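Local coordinates for orphan protein TM0875 (Thermotoga maritima, PDB 1O22) that is of unknown function, an orphan protein with a new fold, at residues E139-F144 and F161-I166. Numbering follows the deposited sequence. Where two conformers were deposited one is given.
Sequences ELVEEF and FSVQEI
Val141 of helix 139-144 and Val163 of strand 161-165 face each other with CA atoms 8.7 Å apart, the helix passing the strand at 130° with its axis 11.0 Å away at the closest approach. Val141 CG1 is the methyl that bridges to the strand: it lies 3.8 Å from Phe161 CE1, coming obliquely to the ring, and 4.1 Å from Val163 CG2. A chi1 of 173° turns this branch away from the backbone N of Val141, and CG1 rests over the cleft between the Phe161 ring and Val163 CG2. Phe161 and Val163, two apart on the strand, both point toward the helix, as expected of one face of a β-strand. This strand is an outermost one within the chain's mixed sheet, pairing antiparallel with strand 19-25 through backbone bonds such as those of Ser162 with Leu22; Val141 also reaches Leu19 there and Leu61 on strand 56-66, which packs helix 137-152 against this face of the sheet. In one of its two conformers, the Glu142 chain bends at chi2 and brings its carboxylate to the ring edge, OE2 3.9 Å from Phe161 CZ and close to the ring plane, the carboxylate and ring planes 75° apart. With Phe161 cut back to an alanine, Val141 CG1 is likely to face a gap, and that conformer of Glu142 to lose its aromatic neighbour. Tyr23 of the neighbouring strand 19-25 also touches Phe161.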
loop_
_atom_site.group_PDB
_atom_site.type_symbol
_atom_site.label_atom_id
_atom_site.label_comp_id
_atom_site.label_asym_id
_atom_site.label_seq_id
_atom_site.Cartn_x
_atom_site.Cartn_y
_atom_site.Cartn_z
ATOM N N GLU A 139 25.191 -2.134 -0.904
ATOM C CA GLU A 139 25.502 -1.296 0.240
ATOM C C GLU A 139 24.262 -0.576 0.771
ATOM O O GLU A 139 24.036 -0.553 1.973
ATOM C CB GLU A 139 26.547 -0.252 -0.121
ATOM C CG GLU A 139 27.943 -0.795 -0.361
ATOM C CD GLU A 139 28.883 0.316 -0.803
ATOM O OE1 GLU A 139 28.894 0.634 -1.997
ATOM O OE2 GLU A 139 29.580 0.892 0.054
ATOM N N LEU A 140 23.473 -0.015 -0.137
ATOM C CA LEU A 140 22.208 0.617 0.213
ATOM C C LEU A 140 21.218 -0.340 0.856
ATOM O O LEU A 140 20.631 -0.031 1.883
ATOM C CB LEU A 140 21.532 1.283 -1.003
ATOM C CG LEU A 140 21.850 2.732 -1.355
ATOM C CD1 LEU A 140 21.003 3.642 -0.504
ATOM C CD2 LEU A 140 23.345 3.028 -1.192
ATOM N N VAL A 141 20.977 -1.454 0.205
ATOM C CA VAL A 141 20.063 -2.466 0.734
ATOM C C VAL A 141 20.526 -2.942 2.112
ATOM O O VAL A 141 19.697 -3.085 3.010
ATOM C CB VAL A 141 19.853 -3.646 -0.223
ATOM C CG1 VAL A 141 19.019 -4.755 0.440
ATOM C CG2 VAL A 141 19.108 -3.167 -1.498
ATOM N N GLU A 142 21.823 -3.155 2.299
ATOM C CA GLU A 142 22.285 -3.644 3.588
ATOM C C GLU A 142 22.041 -2.621 4.692
ATOM O O GLU A 142 21.659 -2.999 5.814
ATOM C CB GLU A 142 23.751 -4.060 3.610
ATOM C CG GLU A 142 24.178 -4.535 5.022
ATOM C CD GLU A 142 23.426 -5.785 5.522
ATOM O OE1 GLU A 142 22.413 -5.679 6.306
ATOM O OE2 GLU A 142 23.859 -6.897 5.128
ATOM N N GLU A 143 22.248 -1.337 4.388
ATOM C CA GLU A 143 21.917 -0.280 5.365
ATOM C C GLU A 143 20.423 -0.264 5.647
ATOM O O GLU A 143 20.017 -0.098 6.781
ATOM C CB GLU A 143 22.321 1.109 4.883
ATOM C CG GLU A 143 23.710 1.524 5.295
ATOM C CD GLU A 143 23.773 2.038 6.731
ATOM O OE1 GLU A 143 23.385 3.221 6.991
ATOM O OE2 GLU A 143 24.238 1.255 7.594
ATOM N N PHE A 144 19.611 -0.337 4.598
ATOM C CA PHE A 144 18.177 -0.339 4.777
ATOM C C PHE A 144 17.725 -1.497 5.686
ATOM O O PHE A 144 16.849 -1.302 6.527
ATOM C CB PHE A 144 17.405 -0.390 3.465
ATOM C CG PHE A 144 15.976 -0.661 3.667
ATOM C CD1 PHE A 144 15.140 0.322 4.170
ATOM C CD2 PHE A 144 15.455 -1.925 3.411
ATOM C CE1 PHE A 144 13.798 0.062 4.411
ATOM C CE2 PHE A 144 14.120 -2.199 3.676
ATOM C CZ PHE A 144 13.285 -1.206 4.142
ATOM N N PHE A 161 18.674 -12.516 3.922
ATOM C CA PHE A 161 17.651 -11.989 3.005
ATOM C C PHE A 161 18.095 -12.134 1.550
ATOM O O PHE A 161 19.284 -12.202 1.277
ATOM C CB PHE A 161 17.263 -10.544 3.368
ATOM C CG PHE A 161 18.408 -9.567 3.339
ATOM C CD1 PHE A 161 18.773 -8.954 2.154
ATOM C CD2 PHE A 161 19.125 -9.275 4.496
ATOM C CE1 PHE A 161 19.867 -8.087 2.099
ATOM C CE2 PHE A 161 20.186 -8.398 4.452
ATOM C CZ PHE A 161 20.565 -7.800 3.247
ATOM N N SER A 162 17.144 -12.247 0.630
ATOM C CA SER A 162 17.448 -12.179 -0.807
ATOM C C SER A 162 16.679 -11.051 -1.485
ATOM O O SER A 162 15.559 -10.687 -1.078
ATOM C CB SER A 162 17.118 -13.492 -1.521
ATOM O OG SER A 162 15.765 -13.842 -1.293
ATOM N N VAL A 163 17.291 -10.533 -2.549
ATOM C CA VAL A 163 16.773 -9.414 -3.300
ATOM C C VAL A 163 16.455 -9.870 -4.731
ATOM O O VAL A 163 17.216 -10.625 -5.317
ATOM C CB VAL A 163 17.804 -8.302 -3.339
ATOM C CG1 VAL A 163 17.188 -7.019 -3.955
ATOM C CG2 VAL A 163 18.321 -8.029 -1.961
ATOM N N GLN A 164 15.326 -9.413 -5.265
ATOM C CA GLN A 164 14.895 -9.700 -6.638
ATOM C C GLN A 164 14.404 -8.386 -7.243
ATOM O O GLN A 164 13.713 -7.620 -6.600
ATOM C CB GLN A 164 13.772 -10.747 -6.629
ATOM C CG GLN A 164 13.177 -11.096 -7.991
ATOM N N GLU A 165 14.782 -8.103 -8.473
ATOM C CA GLU A 165 14.235 -6.962 -9.195
ATOM C C GLU A 165 12.861 -7.436 -9.655
ATOM O O GLU A 165 12.714 -8.595 -10.047
ATOM C CB GLU A 165 15.137 -6.644 -10.393
ATOM C CG GLU A 165 16.584 -6.304 -10.020
ATOM C CD GLU A 165 17.535 -6.321 -11.216
ATOM O OE1 GLU A 165 17.864 -7.414 -11.710
ATOM O OE2 GLU A 165 17.960 -5.238 -11.662
ATOM N N ILE A 166 11.851 -6.587 -9.544
ATOM C CA ILE A 166 10.488 -6.940 -9.965
ATOM C C ILE A 166 9.914 -5.831 -10.845
ATOM O O ILE A 166 9.699 -6.051 -12.033
ATOM C CB ILE A 166 9.539 -7.213 -8.756
ATOM C CG1 ILE A 166 9.673 -6.145 -7.687
ATOM C CG2 ILE A 166 9.819 -8.564 -8.150
ATOM C CD1 ILE A 166 8.434 -5.974 -6.861
#